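Local coordinates for penicillin-binding protein 2B (Streptococcus pneumoniae, PDB 2WAD) that probably forms peptide cross-links between adjacent glycan strands of cell wall peptidoglycan, as a penicillin-binding transpeptidase of the elongation machinery, at residues A[50-56]-A[281-287]; A[331-336]-A[653-659]. All blocks are in the same frame, centred on the assembly; numbering follows the deposited sequence.

Interaction 1 (A[50-56]-A[281-287]); sequences SQTKVTT and PVKEIHL. Unlike the reference sequence in segment 50-56: Val54 (reference Ile), Thr56 (reference Ser). Unlike the reference sequence in segment 281-287: Pro281 (reference Ser).
The side chains of Gln51 and Glu284 run side by side and point the same way, the amide and carboxylate planes turned 36° apart. What touches is the Gln51 methylene: CG comes to 3.3 Å from Glu284 OE1. With CG set between the backbone N and the carbonyl carbon (chi1 90°) and the chain bent at chi2, Gln51 lays its aliphatic part against the carboxylate. The imidazole of His286 meets Gln51 CB obliquely, His286 CD2 to Gln51 CB 4.1 Å. On the same face Lys53 CB packs on Glu284 CG at 3.4 Å, while the extended lysine chain carries Lys53 NZ to 5.8 Å from Glu284 OE2, too far for a salt bridge, though the opposite charges may attract weakly. Strands 51-55 and 282-287 run antiparallel in a three-stranded sheet, with 282-287 in the middle and 293-298 flanking it on the other side; 282-287 belongs to the part of the chain related to the PBP dimerisation domain. Thr52 and Ile285 form a hydrogen-bonded pair, Thr52 N giving to Ile285 O and Ile285 N to Thr52 O, both at 3.0 Å. Val54 and Lys283 repeat the pattern, and one hydrogen bond at each end extends the ladder, Leu287 N to Ser50 O and Thr56 N to Pro281 O. On the face of Thr52, Val54 and Ile285, Thr52 CG2 reaches Leu287 CD1 at 4.0 Å; Phe187 from a loop also touches Thr52.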
# COMPACT_ATOMS: atom_id res chain seq x y z
N SER A 50 16.69 -26.27 -36.72
CA SER A 50 15.74 -26.00 -35.61
C SER A 50 16.42 -25.29 -34.45
O SER A 50 17.61 -25.49 -34.20
CB SER A 50 15.12 -27.30 -35.09
OG SER A 50 14.03 -27.73 -35.89
N GLN A 51 15.64 -24.48 -33.75
CA GLN A 51 16.12 -23.81 -32.56
C GLN A 51 14.94 -23.58 -31.61
O GLN A 51 13.89 -23.07 -32.01
CB GLN A 51 16.83 -22.50 -32.92
CG GLN A 51 15.95 -21.25 -32.99
CD GLN A 51 15.10 -21.17 -34.25
OE1 GLN A 51 15.11 -22.08 -35.09
NE2 GLN A 51 14.35 -20.08 -34.38
N THR A 52 15.12 -23.98 -30.36
CA THR A 52 14.09 -23.74 -29.37
C THR A 52 14.68 -22.82 -28.30
O THR A 52 15.72 -23.10 -27.71
CB THR A 52 13.54 -25.08 -28.80
OG1 THR A 52 12.85 -24.85 -27.56
CG2 THR A 52 14.67 -26.06 -28.58
N LYS A 53 14.04 -21.67 -28.10
CA LYS A 53 14.58 -20.69 -27.16
C LYS A 53 14.01 -20.87 -25.76
O LYS A 53 12.82 -21.13 -25.59
CB LYS A 53 14.39 -19.26 -27.67
CG LYS A 53 13.04 -18.63 -27.37
CD LYS A 53 12.99 -17.20 -27.89
CE LYS A 53 11.80 -16.44 -27.31
NZ LYS A 53 12.09 -14.98 -27.23
N VAL A 54 14.88 -20.74 -24.76
CA VAL A 54 14.43 -20.89 -23.38
C VAL A 54 14.85 -19.75 -22.46
O VAL A 54 15.94 -19.20 -22.58
CB VAL A 54 14.81 -22.25 -22.79
CG1 VAL A 54 13.71 -23.26 -23.07
CG2 VAL A 54 16.14 -22.70 -23.34
N THR A 55 13.94 -19.43 -21.54
CA THR A 55 14.09 -18.31 -20.61
C THR A 55 14.18 -18.81 -19.17
O THR A 55 13.30 -19.52 -18.69
CB THR A 55 12.89 -17.34 -20.77
OG1 THR A 55 12.87 -16.83 -22.11
CG2 THR A 55 12.99 -16.17 -19.83
N THR A 56 15.27 -18.46 -18.49
CA THR A 56 15.35 -18.70 -17.06
C THR A 56 15.31 -17.42 -16.22
O THR A 56 15.67 -16.35 -16.69
CB THR A 56 16.48 -19.69 -16.66
OG1 THR A 56 16.72 -19.61 -15.25
CG2 THR A 56 17.78 -19.44 -17.43
N PRO A 281 18.15 -14.60 -18.10
CA PRO A 281 18.96 -15.15 -19.19
C PRO A 281 18.09 -15.82 -20.25
O PRO A 281 17.09 -16.47 -19.93
CB PRO A 281 19.88 -16.17 -18.49
CG PRO A 281 19.90 -15.79 -17.06
CD PRO A 281 18.55 -15.14 -16.78
N VAL A 282 18.47 -15.65 -21.52
CA VAL A 282 17.77 -16.25 -22.65
C VAL A 282 18.78 -16.97 -23.54
O VAL A 282 19.86 -16.45 -23.82
CB VAL A 282 17.03 -15.19 -23.51
CG1 VAL A 282 16.66 -15.75 -24.87
CG2 VAL A 282 15.78 -14.65 -22.80
N LYS A 283 18.43 -18.17 -23.98
CA LYS A 283 19.32 -18.99 -24.79
C LYS A 283 18.55 -19.53 -25.98
O LYS A 283 17.32 -19.60 -25.96
CB LYS A 283 19.86 -20.16 -23.97
CG LYS A 283 20.77 -19.74 -22.83
CD LYS A 283 21.55 -20.90 -22.24
CE LYS A 283 22.86 -20.41 -21.63
NZ LYS A 283 22.70 -19.08 -20.97
N GLU A 284 19.27 -19.92 -27.02
CA GLU A 284 18.65 -20.74 -28.05
C GLU A 284 19.40 -22.07 -28.17
O GLU A 284 20.63 -22.10 -28.23
CB GLU A 284 18.50 -19.99 -29.38
CG GLU A 284 17.37 -18.97 -29.31
CD GLU A 284 17.03 -18.29 -30.62
OE1 GLU A 284 17.52 -18.72 -31.68
OE2 GLU A 284 16.25 -17.30 -30.57
N ILE A 285 18.65 -23.16 -28.13
CA ILE A 285 19.21 -24.50 -28.23
C ILE A 285 19.05 -24.96 -29.68
O ILE A 285 17.95 -24.94 -30.25
CB ILE A 285 18.55 -25.48 -27.23
CG1 ILE A 285 18.98 -25.16 -25.79
CG2 ILE A 285 18.98 -26.92 -27.50
CD1 ILE A 285 18.19 -24.07 -25.16
N HIS A 286 20.17 -25.33 -30.29
CA HIS A 286 20.19 -25.73 -31.69
C HIS A 286 20.10 -27.25 -31.80
O HIS A 286 20.80 -27.96 -31.08
CB HIS A 286 21.42 -25.17 -32.40
CG HIS A 286 21.36 -23.69 -32.63
ND1 HIS A 286 21.85 -22.77 -31.72
CD2 HIS A 286 20.81 -22.96 -33.63
CE1 HIS A 286 21.61 -21.55 -32.16
NE2 HIS A 286 20.98 -21.64 -33.32
N LEU A 287 19.23 -27.73 -32.69
CA LEU A 287 18.93 -29.15 -32.82
C LEU A 287 19.41 -29.67 -34.17
O LEU A 287 19.44 -28.90 -35.13
CB LEU A 287 17.41 -29.37 -32.71
CG LEU A 287 16.75 -28.61 -31.55
CD1 LEU A 287 15.23 -28.70 -31.55
CD2 LEU A 287 17.29 -29.06 -30.20

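Interaction 2 (A[331-336]-A[653-659]). Unlike the reference sequence in segment 331-336: Gly333 (reference Glu). Unlike the reference sequence in segment 653-659: Lys659 (reference Asn). With ZN (zinc ion), chain E.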
# COMPACT_ATOMS: atom_id res chain seq x y z
N GLU A 331 -3.27 8.15 27.23
CA GLU A 331 -4.71 8.41 27.10
C GLU A 331 -5.55 7.22 27.51
O GLU A 331 -6.70 7.38 27.93
CB GLU A 331 -5.06 8.86 25.68
CG GLU A 331 -4.44 10.19 25.31
CD GLU A 331 -5.06 11.36 26.05
OE1 GLU A 331 -6.18 11.77 25.70
OE2 GLU A 331 -4.41 11.88 26.99
N LEU A 332 -5.01 6.01 27.40
CA LEU A 332 -5.68 4.87 28.02
C LEU A 332 -5.58 4.94 29.55
O LEU A 332 -6.51 4.55 30.26
CB LEU A 332 -5.11 3.55 27.54
CG LEU A 332 -5.50 3.01 26.17
CD1 LEU A 332 -4.82 1.66 25.90
CD2 LEU A 332 -7.00 2.89 26.05
N GLY A 333 -4.46 5.47 30.03
CA GLY A 333 -4.17 5.59 31.45
C GLY A 333 -5.22 6.45 32.13
O GLY A 333 -5.72 6.09 33.20
N ASN A 334 -5.58 7.57 31.51
CA ASN A 334 -6.53 8.49 32.13
C ASN A 334 -7.96 8.25 31.68
O ASN A 334 -8.87 8.90 32.19
CB ASN A 334 -6.13 9.94 31.89
CG ASN A 334 -6.16 10.31 30.41
OD1 ASN A 334 -7.07 9.92 29.67
ND2 ASN A 334 -5.14 11.04 29.98
N GLY A 335 -8.16 7.32 30.75
CA GLY A 335 -9.50 6.89 30.36
C GLY A 335 -10.01 7.50 29.06
O GLY A 335 -11.01 7.04 28.50
N GLY A 336 -9.32 8.52 28.55
CA GLY A 336 -9.80 9.22 27.36
C GLY A 336 -9.83 8.36 26.11
O GLY A 336 -10.64 8.60 25.20
N HIS A 653 -12.38 9.30 18.68
CA HIS A 653 -13.15 8.98 19.88
C HIS A 653 -12.35 9.06 21.18
O HIS A 653 -12.42 8.18 22.02
CB HIS A 653 -13.88 7.65 19.71
CG HIS A 653 -14.75 7.62 18.50
ND1 HIS A 653 -15.85 8.45 18.37
CD2 HIS A 653 -14.68 6.90 17.35
CE1 HIS A 653 -16.43 8.23 17.19
NE2 HIS A 653 -15.72 7.32 16.55
N ASN A 654 -11.58 10.13 21.32
CA ASN A 654 -10.89 10.47 22.55
C ASN A 654 -11.81 11.44 23.29
O ASN A 654 -12.16 12.49 22.76
CB ASN A 654 -9.51 11.08 22.27
CG ASN A 654 -8.69 11.33 23.54
OD1 ASN A 654 -9.21 11.85 24.53
ND2 ASN A 654 -7.41 10.94 23.52
N THR A 655 -12.25 11.06 24.49
CA THR A 655 -13.24 11.84 25.23
C THR A 655 -12.60 12.87 26.16
O THR A 655 -13.31 13.59 26.87
CB THR A 655 -14.22 10.94 26.06
OG1 THR A 655 -13.49 10.03 26.89
CG2 THR A 655 -15.16 10.13 25.18
N ASN A 656 -11.28 12.97 26.18
CA ASN A 656 -10.62 14.01 26.98
C ASN A 656 -10.97 15.45 26.61
O ASN A 656 -10.53 15.97 25.58
CB ASN A 656 -9.11 13.86 26.91
CG ASN A 656 -8.56 13.14 28.10
OD1 ASN A 656 -9.33 12.73 28.97
ND2 ASN A 656 -7.25 12.96 28.15
N LEU A 657 -11.71 16.12 27.49
CA LEU A 657 -12.13 17.50 27.23
C LEU A 657 -11.28 18.53 27.97
O LEU A 657 -11.40 19.74 27.75
CB LEU A 657 -13.65 17.69 27.46
CG LEU A 657 -14.27 17.45 28.84
CD1 LEU A 657 -14.25 18.72 29.70
CD2 LEU A 657 -15.71 16.93 28.73
N THR A 658 -10.38 18.03 28.83
CA THR A 658 -9.44 18.89 29.56
C THR A 658 -8.08 19.13 28.90
O THR A 658 -7.46 20.18 29.12
CB THR A 658 -9.29 18.45 31.05
OG1 THR A 658 -8.37 17.35 31.16
CG2 THR A 658 -10.65 18.06 31.64
N LYS A 659 -7.59 18.20 28.09
CA LYS A 659 -6.48 18.54 27.20
C LYS A 659 -6.57 17.81 25.86
O LYS A 659 -6.98 16.65 25.83
CB LYS A 659 -5.13 18.29 27.87
CG LYS A 659 -4.81 16.82 28.06
CD LYS A 659 -3.34 16.58 28.37
CE LYS A 659 -3.16 15.21 29.02
NZ LYS A 659 -4.34 14.34 28.68
ZN ZN E . -15.62 6.96 14.58
O HOH W 1 -6.50 14.28 24.34
O HOH W 2 -13.02 6.72 24.32
O HOH W 3 -15.18 4.77 14.45
O HOH W 4 -14.09 8.00 13.39
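Glu331 receives the polar side chains of the 653-659 loop on its carboxylate. Asn654 ND2 donates at 2.6 Å to Glu331 OE1, which accepts through its anti lone pair; carboxylate and amide are nearly coplanar, 25° apart. Asn656 turns its amide 74° from the carboxylate and brings Asn656 ND2 to 2.9 Å from Glu331 OE1. On the other oxygen, Lys659 NZ makes a salt bridge with Glu331 OE2 at 3.0 Å, on the syn lone pair of the oxygen. Asn334 ND2 approaches that oxygen from above the carboxylate plane, so OE2 accepts two bonds and the carboxylate's rotation is restrained. This buried glutamate is probably kept ionised by the lysine and the amide donors. A water that donates to Glu331 OE1 and to Lys659 O adds a further link. The chain of Glu331 is bent at chi2 (-71°), which turns the carboxylate from the last turn of helix 314-334 to the loop between strand 645-650 and helix 661-676, within the transpeptidase domain. Two Asx turns set the amides: Asn334 OD1 accepts from Gly336 N, and Asn654 OD1 from Asn656 N, both at 2.9 Å. Past the helix, Gly335 has positive phi, and Gly336, which has no side chain, packs against the Asn654 and Asn656 amides. Its carbonyl takes the Thr655 N-H, Thr655 N to Gly336 O 3.0 Å, in the carbonyl plane and on a lone pair. Another water joins Gly336 O to His653 O. Farther out, His653 NE2 binds a zinc ion at 2.0 Å, with two waters as further ligands.

From the N terminus of the modelled chain, interaction 1 closes first: residues 50-56 pair with 281-287, closing a loop of 224 residues that contains many helices and several strands, so that the start of the chain joins a small sheet with strands 282-287 and 293-298. The chain then passes into the transpeptidase domain, where interaction 2 opens at the end of helix 314-334 and closes after 316 intervening residues, in the loop leading to the C-terminal helix 661-676. The two loops are in series, neither nested nor crossing. The centres of interactions 1 and 2 are about 68 Å apart, on opposite sides of the chain's centre, and the two do not touch.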